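Local atomic coordinates of putative membrane anchored protein (Corynebacterium diphtheriae, PDB entry 3LSO), a protein that is of unknown function but is probably anchored in the bacterial membrane and carries an E-set-type domain of the DIP2116-like family near its N terminus. Residues 49-55 and 66-72; 322-328 and 429-435; 339-345 and 390-396. All blocks are in the same frame, centred on the assembly; numbering follows the deposited sequence.

Interaction 1: 49-55 and 66-72; sequences FSAEFEM and DALIKIK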
loop_
_atom_site.group_PDB
_atom_site.type_symbol
_atom_site.label_atom_id
_atom_site.label_comp_id
_atom_site.label_asym_id
_atom_site.label_seq_id
_atom_site.Cartn_x
_atom_site.Cartn_y
_atom_site.Cartn_z
ATOM N N PHE B 49 -26.687 -33.288 6.475
ATOM C CA PHE B 49 -25.545 -33.171 5.560
ATOM C C PHE B 49 -24.500 -32.228 6.116
ATOM O O PHE B 49 -24.690 -31.012 6.105
ATOM C CB PHE B 49 -26.021 -32.645 4.213
ATOM C CG PHE B 49 -24.915 -32.359 3.236
ATOM C CD1 PHE B 49 -24.344 -33.389 2.484
ATOM C CD2 PHE B 49 -24.467 -31.056 3.028
ATOM C CE1 PHE B 49 -23.316 -33.130 1.549
ATOM C CE2 PHE B 49 -23.440 -30.787 2.086
ATOM C CZ PHE B 49 -22.866 -31.829 1.354
ATOM N N SER B 50 -23.383 -32.790 6.571
ATOM C CA SER B 50 -22.334 -32.007 7.232
ATOM C C SER B 50 -21.050 -31.871 6.396
ATOM O O SER B 50 -20.472 -32.869 5.960
ATOM C CB SER B 50 -22.030 -32.591 8.617
ATOM O OG SER B 50 -21.711 -33.965 8.538
ATOM N N ALA B 51 -20.612 -30.629 6.181
ATOM C CA ALA B 51 -19.395 -30.353 5.424
ATOM C C ALA B 51 -18.609 -29.156 5.965
ATOM O O ALA B 51 -19.181 -28.200 6.493
ATOM C CB ALA B 51 -19.722 -30.152 3.964
ATOM N N GLU B 52 -17.287 -29.229 5.826
ATOM C CA GLU B 52 -16.383 -28.166 6.253
ATOM C C GLU B 52 -15.598 -27.636 5.050
ATOM O O GLU B 52 -14.862 -28.373 4.388
ATOM C CB GLU B 52 -15.443 -28.678 7.348
ATOM C CG GLU B 52 -14.243 -27.786 7.612
ATOM C CD GLU B 52 -13.489 -28.150 8.881
ATOM O OE1 GLU B 52 -13.608 -29.306 9.356
ATOM O OE2 GLU B 52 -12.770 -27.264 9.404
ATOM N N PHE B 53 -15.782 -26.353 4.770
ATOM C CA PHE B 53 -15.113 -25.698 3.656
ATOM C C PHE B 53 -13.876 -24.932 4.144
ATOM O O PHE B 53 -13.960 -23.747 4.478
ATOM C CB PHE B 53 -16.090 -24.742 2.968
ATOM C CG PHE B 53 -16.877 -25.363 1.848
ATOM C CD1 PHE B 53 -17.885 -26.277 2.102
ATOM C CD2 PHE B 53 -16.629 -25.003 0.525
ATOM C CE1 PHE B 53 -18.614 -26.828 1.050
ATOM C CE2 PHE B 53 -17.358 -25.556 -0.531
ATOM C CZ PHE B 53 -18.340 -26.462 -0.272
ATOM N N GLU B 54 -12.734 -25.611 4.191
ATOM C CA GLU B 54 -11.500 -24.991 4.658
ATOM C C GLU B 54 -10.892 -24.128 3.551
ATOM O O GLU B 54 -10.278 -24.626 2.610
ATOM C CB GLU B 54 -10.515 -26.049 5.165
ATOM C CG GLU B 54 -11.073 -26.933 6.294
ATOM C CD GLU B 54 -10.121 -28.054 6.736
ATOM O OE1 GLU B 54 -9.000 -28.166 6.187
ATOM O OE2 GLU B 54 -10.496 -28.830 7.645
HETATM N N MSE B 55 -11.094 -22.821 3.675
HETATM C CA MSE B 55 -10.656 -21.857 2.676
HETATM C C MSE B 55 -9.870 -20.732 3.316
HETATM O O MSE B 55 -10.059 -20.451 4.505
HETATM C CB MSE B 55 -11.860 -21.262 1.968
HETATM C CG MSE B 55 -12.101 -21.840 0.608
HETATM SE SE MSE B 55 -13.747 -21.132 -0.111
HETATM C CE MSE B 55 -14.939 -22.114 1.048
ATOM N N ASP B 66 -7.208 -22.716 -3.408
ATOM C CA ASP B 66 -7.737 -24.042 -3.138
ATOM C C ASP B 66 -8.800 -24.051 -2.049
ATOM O O ASP B 66 -8.611 -23.470 -0.985
ATOM C CB ASP B 66 -6.589 -24.968 -2.733
ATOM C CG ASP B 66 -5.549 -25.104 -3.821
ATOM O OD1 ASP B 66 -5.920 -25.569 -4.916
ATOM O OD2 ASP B 66 -4.366 -24.743 -3.597
ATOM N N ALA B 67 -9.921 -24.717 -2.329
ATOM C CA ALA B 67 -10.947 -25.005 -1.324
ATOM C C ALA B 67 -10.898 -26.486 -0.952
ATOM O O ALA B 67 -11.068 -27.354 -1.810
ATOM C CB ALA B 67 -12.311 -24.627 -1.843
ATOM N N LEU B 68 -10.628 -26.771 0.320
ATOM C CA LEU B 68 -10.649 -28.148 0.817
ATOM C C LEU B 68 -12.005 -28.478 1.487
ATOM O O LEU B 68 -12.380 -27.891 2.511
ATOM C CB LEU B 68 -9.447 -28.438 1.747
ATOM C CG LEU B 68 -9.263 -29.867 2.319
ATOM C CD1 LEU B 68 -8.978 -30.935 1.235
ATOM C CD2 LEU B 68 -8.199 -29.935 3.434
ATOM N N ILE B 69 -12.741 -29.407 0.885
ATOM C CA ILE B 69 -14.028 -29.821 1.419
ATOM C C ILE B 69 -13.923 -31.176 2.113
ATOM O O ILE B 69 -13.651 -32.196 1.476
ATOM C CB ILE B 69 -15.100 -29.896 0.318
ATOM C CG1 ILE B 69 -15.240 -28.539 -0.393
ATOM C CG2 ILE B 69 -16.422 -30.357 0.911
ATOM C CD1 ILE B 69 -15.850 -28.611 -1.787
ATOM N N LYS B 70 -14.125 -31.169 3.423
ATOM C CA LYS B 70 -14.222 -32.396 4.193
ATOM C C LYS B 70 -15.706 -32.729 4.401
ATOM O O LYS B 70 -16.426 -32.018 5.094
ATOM C CB LYS B 70 -13.470 -32.263 5.527
ATOM C CG LYS B 70 -11.959 -32.076 5.378
ATOM C CD LYS B 70 -11.219 -32.210 6.712
ATOM C CE LYS B 70 -9.712 -32.017 6.537
ATOM N NZ LYS B 70 -8.965 -32.203 7.807
ATOM N N ILE B 71 -16.169 -33.796 3.763
ATOM C CA ILE B 71 -17.555 -34.230 3.924
ATOM C C ILE B 71 -17.656 -35.418 4.880
ATOM O O ILE B 71 -17.113 -36.504 4.625
ATOM C CB ILE B 71 -18.228 -34.557 2.584
ATOM C CG1 ILE B 71 -18.317 -33.299 1.721
ATOM C CG2 ILE B 71 -19.627 -35.103 2.816
ATOM C CD1 ILE B 71 -18.786 -33.545 0.291
ATOM N N LYS B 72 -18.362 -35.185 5.981
ATOM C CA LYS B 72 -18.553 -36.180 7.019
ATOM C C LYS B 72 -19.509 -37.274 6.525
ATOM O O LYS B 72 -20.556 -36.985 5.919
ATOM C CB LYS B 72 -19.086 -35.498 8.283
ATOM C CG LYS B 72 -18.870 -36.258 9.587
ATOM C CD LYS B 72 -17.548 -35.909 10.267
ATOM C CE LYS B 72 -17.526 -36.515 11.656
ATOM N NZ LYS B 72 -16.178 -37.002 11.995
#
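Glu-52 with Lys-70 and Glu-54 with Leu-68 form the hydrogen-bonded pairs of an antiparallel ladder, alternating with the non-hydrogen-bonded pairs Ala-51 with Ile-71 and Phe-53 with Ile-69, and the strand axes run at 161° to each other. Lys-70 and Glu-52 grip each other twice, each N donating to the other's O at 3.0 Å, and Lys-72 N carries the ladder on to Ser-50 O at 3.1 Å. On the apolar face, Ile-69 lies alongside Phe-53 and covers one face of its ring. Ile-69 CG1 sits 3.7 Å from the centroid of the Phe-53 ring, shifted toward the rim, while CD1 of the same isoleucine extends to 3.6 Å from Phe-53 CZ. A chi1 of -57° sets Ile-69 CG1 anti to the carbonyl carbon and delivers this branch to the ring. Phe-184 also meets the Phe-53 ring, and farther along this face Ala-51 CB touches Ile-71 CG1. Each strand has a second neighbour in the N-terminal domain, which is assigned to the E-set clan: strand 25-36 pairs with the far edge of 41-54 and strand 132-146 with that of 64-77. Beyond the paired residues, Met-55, a selenomethionine, rests its CG on Ala-67 CB at 3.7 Å and also contacts Ala-185 and Val-187. The other face of the ladder is partly open to solvent and more polar. There Glu-54 OE2 makes a long salt bridge, 3.7 Å, to Lys-70 NZ, while OE1 of Glu-54 lies 3.4 Å from CD2 of Leu-68. The carboxylate of Glu-52, on this same face, may add to the negative field felt by the lysine.

Interaction 2: 322-328 and 429-435; sequences VSVSASL and FQMGVYK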
loop_
_atom_site.group_PDB
_atom_site.type_symbol
_atom_site.label_atom_id
_atom_site.label_comp_id
_atom_site.label_asym_id
_atom_site.label_seq_id
_atom_site.Cartn_x
_atom_site.Cartn_y
_atom_site.Cartn_z
ATOM N N VAL B 322 5.680 34.014 9.967
ATOM C CA VAL B 322 5.834 32.673 10.549
ATOM C C VAL B 322 6.871 32.666 11.664
ATOM O O VAL B 322 7.784 33.489 11.670
ATOM C CB VAL B 322 6.253 31.592 9.524
ATOM C CG1 VAL B 322 5.272 31.512 8.377
ATOM C CG2 VAL B 322 7.684 31.816 9.021
ATOM N N SER B 323 6.748 31.728 12.591
ATOM C CA SER B 323 7.709 31.627 13.659
ATOM C C SER B 323 8.420 30.293 13.529
ATOM O O SER B 323 7.791 29.249 13.314
ATOM C CB SER B 323 7.005 31.700 14.982
ATOM O OG SER B 323 6.259 30.516 15.155
ATOM N N VAL B 324 9.729 30.333 13.656
ATOM C CA VAL B 324 10.554 29.188 13.377
ATOM C C VAL B 324 11.433 28.939 14.579
ATOM O O VAL B 324 11.840 29.863 15.276
ATOM C CB VAL B 324 11.455 29.449 12.148
ATOM C CG1 VAL B 324 12.442 28.354 11.983
ATOM C CG2 VAL B 324 10.611 29.566 10.907
ATOM N N SER B 325 11.737 27.681 14.809
ATOM C CA SER B 325 12.642 27.295 15.856
ATOM C C SER B 325 13.601 26.294 15.247
ATOM O O SER B 325 13.212 25.499 14.390
ATOM C CB SER B 325 11.833 26.639 16.967
ATOM O OG SER B 325 12.660 26.320 18.059
ATOM N N ALA B 326 14.858 26.326 15.659
ATOM C CA ALA B 326 15.838 25.332 15.154
ATOM C C ALA B 326 16.743 24.884 16.291
ATOM O O ALA B 326 17.274 25.728 17.024
ATOM C CB ALA B 326 16.643 25.898 14.032
ATOM N N SER B 327 16.903 23.574 16.456
ATOM C CA SER B 327 17.657 23.057 17.575
ATOM C C SER B 327 18.827 22.227 17.087
ATOM O O SER B 327 18.656 21.372 16.238
ATOM C CB SER B 327 16.759 22.158 18.411
ATOM O OG SER B 327 15.840 22.872 19.199
ATOM N N LEU B 328 20.014 22.440 17.631
ATOM C CA LEU B 328 21.108 21.485 17.444
ATOM C C LEU B 328 21.106 20.528 18.616
ATOM O O LEU B 328 21.062 20.958 19.767
ATOM C CB LEU B 328 22.429 22.227 17.394
ATOM C CG LEU B 328 23.763 21.503 17.309
ATOM C CD1 LEU B 328 24.784 22.577 17.247
ATOM C CD2 LEU B 328 24.052 20.604 18.538
ATOM N N PHE B 429 13.695 26.134 6.422
ATOM C CA PHE B 429 14.707 26.965 7.031
ATOM C C PHE B 429 15.995 26.176 7.288
ATOM O O PHE B 429 15.981 24.937 7.350
ATOM C CB PHE B 429 14.153 27.590 8.293
ATOM C CG PHE B 429 13.061 28.560 8.023
ATOM C CD1 PHE B 429 13.320 29.908 7.942
ATOM C CD2 PHE B 429 11.764 28.123 7.798
ATOM C CE1 PHE B 429 12.321 30.806 7.678
ATOM C CE2 PHE B 429 10.739 29.040 7.531
ATOM C CZ PHE B 429 11.029 30.376 7.473
ATOM N N GLN B 430 17.112 26.880 7.414
ATOM C CA GLN B 430 18.370 26.223 7.727
ATOM C C GLN B 430 18.892 26.706 9.045
ATOM O O GLN B 430 18.547 27.813 9.486
ATOM C CB GLN B 430 19.402 26.546 6.652
ATOM C CG GLN B 430 19.026 26.032 5.257
ATOM C CD GLN B 430 20.050 26.399 4.205
ATOM O OE1 GLN B 430 20.584 27.507 4.190
ATOM N NE2 GLN B 430 20.338 25.464 3.317
HETATM N N MSE B 431 19.749 25.910 9.675
HETATM C CA MSE B 431 20.569 26.412 10.800
HETATM C C MSE B 431 21.983 26.619 10.307
HETATM O O MSE B 431 22.556 25.733 9.634
HETATM C CB MSE B 431 20.599 25.431 11.970
HETATM C CG MSE B 431 20.952 26.076 13.327
HETATM SE SE MSE B 431 20.936 24.727 14.726
HETATM C CE MSE B 431 20.626 25.862 16.228
ATOM N N GLY B 432 22.533 27.788 10.613
ATOM C CA GLY B 432 23.963 28.062 10.436
ATOM C C GLY B 432 24.668 27.584 11.706
ATOM O O GLY B 432 24.158 27.809 12.808
ATOM N N VAL B 433 25.797 26.884 11.577
ATOM C CA VAL B 433 26.539 26.470 12.761
ATOM C C VAL B 433 28.021 26.687 12.578
ATOM O O VAL B 433 28.554 26.516 11.485
ATOM C CB VAL B 433 26.312 25.002 13.113
ATOM C CG1 VAL B 433 24.888 24.783 13.376
ATOM C CG2 VAL B 433 26.700 24.124 11.952
ATOM N N TYR B 434 28.683 27.048 13.665
ATOM C CA TYR B 434 30.130 27.134 13.684
ATOM C C TYR B 434 30.444 26.526 15.031
ATOM O O TYR B 434 30.007 27.075 16.068
ATOM C CB TYR B 434 30.580 28.600 13.607
ATOM C CG TYR B 434 32.045 28.851 13.812
ATOM C CD1 TYR B 434 33.016 27.979 13.278
ATOM C CD2 TYR B 434 32.486 29.976 14.519
ATOM C CE1 TYR B 434 34.387 28.214 13.474
ATOM C CE2 TYR B 434 33.866 30.231 14.715
ATOM C CZ TYR B 434 34.787 29.340 14.190
ATOM O OH TYR B 434 36.110 29.574 14.349
ATOM N N LYS B 435 31.163 25.391 15.014
ATOM C CA LYS B 435 31.349 24.565 16.210
ATOM C C LYS B 435 32.570 23.699 16.077
ATOM O O LYS B 435 33.121 23.581 14.974
ATOM C CB LYS B 435 30.127 23.667 16.419
ATOM C CG LYS B 435 29.942 22.579 15.369
ATOM C CD LYS B 435 28.553 21.997 15.428
ATOM C CE LYS B 435 28.456 20.787 14.515
ATOM N NZ LYS B 435 27.161 20.075 14.678
#
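Val-324 and Phe-429 meet across the interior of a beta sandwich, strand 321-329 belonging to one sheet and strand 425-435 to the sheet facing it. The short strands pass with their axes 7.8 Å apart at closest and 43° between their directions, and the contact is made by side chains, in places against the backbone of strand 321-329. One interaction is a CH-pi contact: Val-324 CG2 stands 3.5 Å from the centroid of the Phe-429 ring, almost directly above its centre. With chi1 at 172°, CG1 is anti to the backbone N, which places CG2 over the ring and brings CG1 near its CB-CG root. Val-322 CG2 approaches Phe-429 CZ obliquely at 4.0 Å, and Phe-416, from the sheet of strand 321-329, also meets this ring. Apolar packing continues the seam. Selenomethionine Met-431, extended beyond CG, reaches across to the opposite strand, bringing its selenium 3.9 Å from Leu-328 CB and CG near Ala-326 CB. A separate contact sets its methyl group against backbone, Met-431 CE being 3.4 Å from Ala-326 O. At the far end of the seam a charged residue takes part through its hydrocarbon stem alone. The ammonium group of buried Lys-435 is held by salt bridges to Asp-295 and Asp-297 and a hydrogen bond to Tyr-299, while Lys-435 CD lies 4.2 Å from Leu-328 CD1.

Interaction 3: 339-345 and 390-396; sequences EIGINAP and NESYRGF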
loop_
_atom_site.group_PDB
_atom_site.type_symbol
_atom_site.label_atom_id
_atom_site.label_comp_id
_atom_site.label_asym_id
_atom_site.label_seq_id
_atom_site.Cartn_x
_atom_site.Cartn_y
_atom_site.Cartn_z
ATOM N N GLU B 339 28.754 29.656 17.013
ATOM C CA GLU B 339 27.550 30.356 16.517
ATOM C C GLU B 339 26.463 29.405 16.163
ATOM O O GLU B 339 26.721 28.306 15.665
ATOM C CB GLU B 339 27.817 31.103 15.233
ATOM C CG GLU B 339 27.652 32.558 15.299
ATOM C CD GLU B 339 27.907 33.162 13.941
ATOM O OE1 GLU B 339 27.371 32.622 12.920
ATOM O OE2 GLU B 339 28.675 34.152 13.901
ATOM N N ILE B 340 25.238 29.858 16.372
ATOM C CA ILE B 340 24.086 29.205 15.771
ATOM C C ILE B 340 23.156 30.309 15.330
ATOM O O ILE B 340 23.157 31.401 15.906
ATOM C CB ILE B 340 23.393 28.189 16.713
ATOM C CG1 ILE B 340 22.780 28.881 17.913
ATOM C CG2 ILE B 340 24.344 27.082 17.122
ATOM C CD1 ILE B 340 21.775 28.026 18.591
ATOM N N GLY B 341 22.416 30.052 14.265
ATOM C CA GLY B 341 21.386 30.994 13.839
ATOM C C GLY B 341 20.523 30.354 12.790
ATOM O O GLY B 341 20.954 29.366 12.164
ATOM N N ILE B 342 19.309 30.888 12.608
ATOM C CA ILE B 342 18.434 30.453 11.510
ATOM C C ILE B 342 18.714 31.229 10.216
ATOM O O ILE B 342 18.771 32.463 10.233
ATOM C CB ILE B 342 16.953 30.640 11.868
ATOM C CG1 ILE B 342 16.567 29.710 13.006
ATOM C CG2 ILE B 342 16.052 30.392 10.634
ATOM C CD1 ILE B 342 15.605 30.366 13.977
ATOM N N ASN B 343 18.858 30.498 9.108
ATOM C CA ASN B 343 19.054 31.070 7.766
ATOM C C ASN B 343 17.840 30.740 6.906
ATOM O O ASN B 343 17.545 29.569 6.632
ATOM C CB ASN B 343 20.314 30.490 7.111
ATOM C CG ASN B 343 20.647 31.140 5.749
ATOM O OD1 ASN B 343 20.952 32.323 5.674
ATOM N ND2 ASN B 343 20.635 30.353 4.693
ATOM N N ALA B 344 17.136 31.769 6.464
ATOM C CA ALA B 344 15.827 31.567 5.865
ATOM C C ALA B 344 15.946 31.408 4.363
ATOM O O ALA B 344 16.935 31.848 3.786
ATOM C CB ALA B 344 14.941 32.753 6.217
ATOM N N PRO B 345 14.947 30.801 3.711
ATOM C CA PRO B 345 14.954 30.849 2.272
ATOM C C PRO B 345 15.259 32.246 1.812
ATOM O O PRO B 345 14.914 33.230 2.469
ATOM C CB PRO B 345 13.515 30.544 1.914
ATOM C CG PRO B 345 13.075 29.644 2.968
ATOM C CD PRO B 345 13.743 30.129 4.216
ATOM N N ASN B 390 22.525 34.251 4.118
ATOM C CA ASN B 390 22.002 35.431 3.438
ATOM C C ASN B 390 21.538 36.506 4.433
ATOM O O ASN B 390 21.741 36.370 5.639
ATOM C CB ASN B 390 20.891 35.040 2.461
ATOM C CG ASN B 390 19.747 34.324 3.145
ATOM O OD1 ASN B 390 19.200 34.810 4.162
ATOM N ND2 ASN B 390 19.373 33.162 2.608
ATOM N N GLU B 391 20.902 37.561 3.923
ATOM C CA GLU B 391 20.498 38.708 4.747
ATOM C C GLU B 391 19.609 38.346 5.942
ATOM O O GLU B 391 19.525 39.099 6.893
ATOM C CB GLU B 391 19.807 39.777 3.883
ATOM C CG GLU B 391 20.703 40.358 2.762
ATOM C CD GLU B 391 19.911 40.935 1.524
ATOM O OE1 GLU B 391 18.809 40.419 1.160
ATOM O OE2 GLU B 391 20.422 41.910 0.896
ATOM N N SER B 392 18.940 37.203 5.898
ATOM C CA SER B 392 18.040 36.831 6.976
ATOM C C SER B 392 18.771 36.278 8.200
ATOM O O SER B 392 18.219 36.221 9.280
ATOM C CB SER B 392 17.056 35.783 6.483
ATOM O OG SER B 392 17.715 34.559 6.163
ATOM N N TYR B 393 20.006 35.838 8.028
ATOM C CA TYR B 393 20.685 35.111 9.076
ATOM C C TYR B 393 21.123 36.056 10.161
ATOM O O TYR B 393 21.626 37.164 9.854
ATOM C CB TYR B 393 21.915 34.449 8.501
ATOM C CG TYR B 393 22.733 33.683 9.488
ATOM C CD1 TYR B 393 22.397 32.369 9.817
ATOM C CD2 TYR B 393 23.871 34.250 10.067
ATOM C CE1 TYR B 393 23.171 31.639 10.705
ATOM C CE2 TYR B 393 24.646 33.530 10.966
ATOM C CZ TYR B 393 24.292 32.224 11.274
ATOM O OH TYR B 393 25.043 31.492 12.148
ATOM N N ARG B 394 20.947 35.616 11.407
ATOM C CA ARG B 394 21.440 36.322 12.557
ATOM C C ARG B 394 22.049 35.266 13.433
ATOM O O ARG B 394 21.329 34.370 13.899
ATOM C CB ARG B 394 20.312 36.982 13.326
ATOM C CG ARG B 394 19.515 38.025 12.543
ATOM C CD ARG B 394 20.335 39.258 12.269
ATOM N NE ARG B 394 19.521 40.276 11.649
ATOM C CZ ARG B 394 19.248 40.338 10.349
ATOM N NH1 ARG B 394 19.724 39.417 9.501
ATOM N NH2 ARG B 394 18.481 41.330 9.906
ATOM N N GLY B 395 23.369 35.374 13.669
ATOM C CA GLY B 395 24.118 34.372 14.428
ATOM C C GLY B 395 24.548 34.794 15.823
ATOM O O GLY B 395 25.137 35.862 16.019
ATOM N N PHE B 396 24.303 33.916 16.778
ATOM C CA PHE B 396 24.395 34.232 18.195
ATOM C C PHE B 396 25.500 33.467 18.868
ATOM O O PHE B 396 25.722 32.297 18.556
ATOM C CB PHE B 396 23.085 33.831 18.854
ATOM C CG PHE B 396 21.904 34.658 18.407
ATOM C CD1 PHE B 396 21.512 35.792 19.139
ATOM C CD2 PHE B 396 21.167 34.290 17.271
ATOM C CE1 PHE B 396 20.405 36.554 18.738
ATOM C CE2 PHE B 396 20.059 35.032 16.862
ATOM C CZ PHE B 396 19.663 36.174 17.601
HETATM O O HOH W 1 18.514 33.428 13.685
#
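Glu-339 OE1 accepts a 2.7 Å hydrogen bond from Tyr-393 OH on its anti side and another from Trp-382, while OE2 is bound by Thr-365. This buried carboxylate is therefore held through both oxygens. Ile-340 O then takes a nearly straight bond, 2.9 Å, from Phe-396 N, and the return bond from Ile-340 N is weak. With no side chain on Gly-341, the Tyr-393 ring can lie against its backbone, Tyr-393 CE1 coming 3.5 Å from Gly-341 O. At Ile-342 a water bridges the two backbones, accepting from Ile-342 N and donating to Arg-394 O. Here strand 394-398 leaves its pairing with strand 335-343 and gives way to the type I turn 390-393, over whose start an Asx turn is superposed, Asn-390 OD1 accepting from Ser-392 N. Asn-343, its CG anti to the backbone N (chi1 -175°), offers OD1 to Asn-390 N at 2.9 Å, while its ND2 is taken by Gln-430. Ala-344 is clasped at both polar ends: its N donates to Ser-392 OG at 2.9 Å, and its O receives Asn-390 ND2 at 3.0 Å, the donor nitrogen lying nearly along the C=O axis.

From the N terminus, interaction 1 comes first, closing a ten-residue connection between neighbouring strands of the N-terminal domain. The chain then passes through a middle domain with its own five-stranded sheet before reaching the C-terminal sandwich, so interaction 1 lies about 66 Å and 72 Å, centre to centre, from interactions 2 and 3. There residues 322-328 open interaction 2, which closes some hundred residues later. Interaction 3 opens and closes within that span, pairing 339-345 with 390-396 inside one sheet. The two are adjacent, centres 7 Å apart, because strands 335-343 and 425-435 are hydrogen-bonded neighbours: interaction 3 adds a further strand to this sheet, whereas interaction 2 joins it to the opposing one.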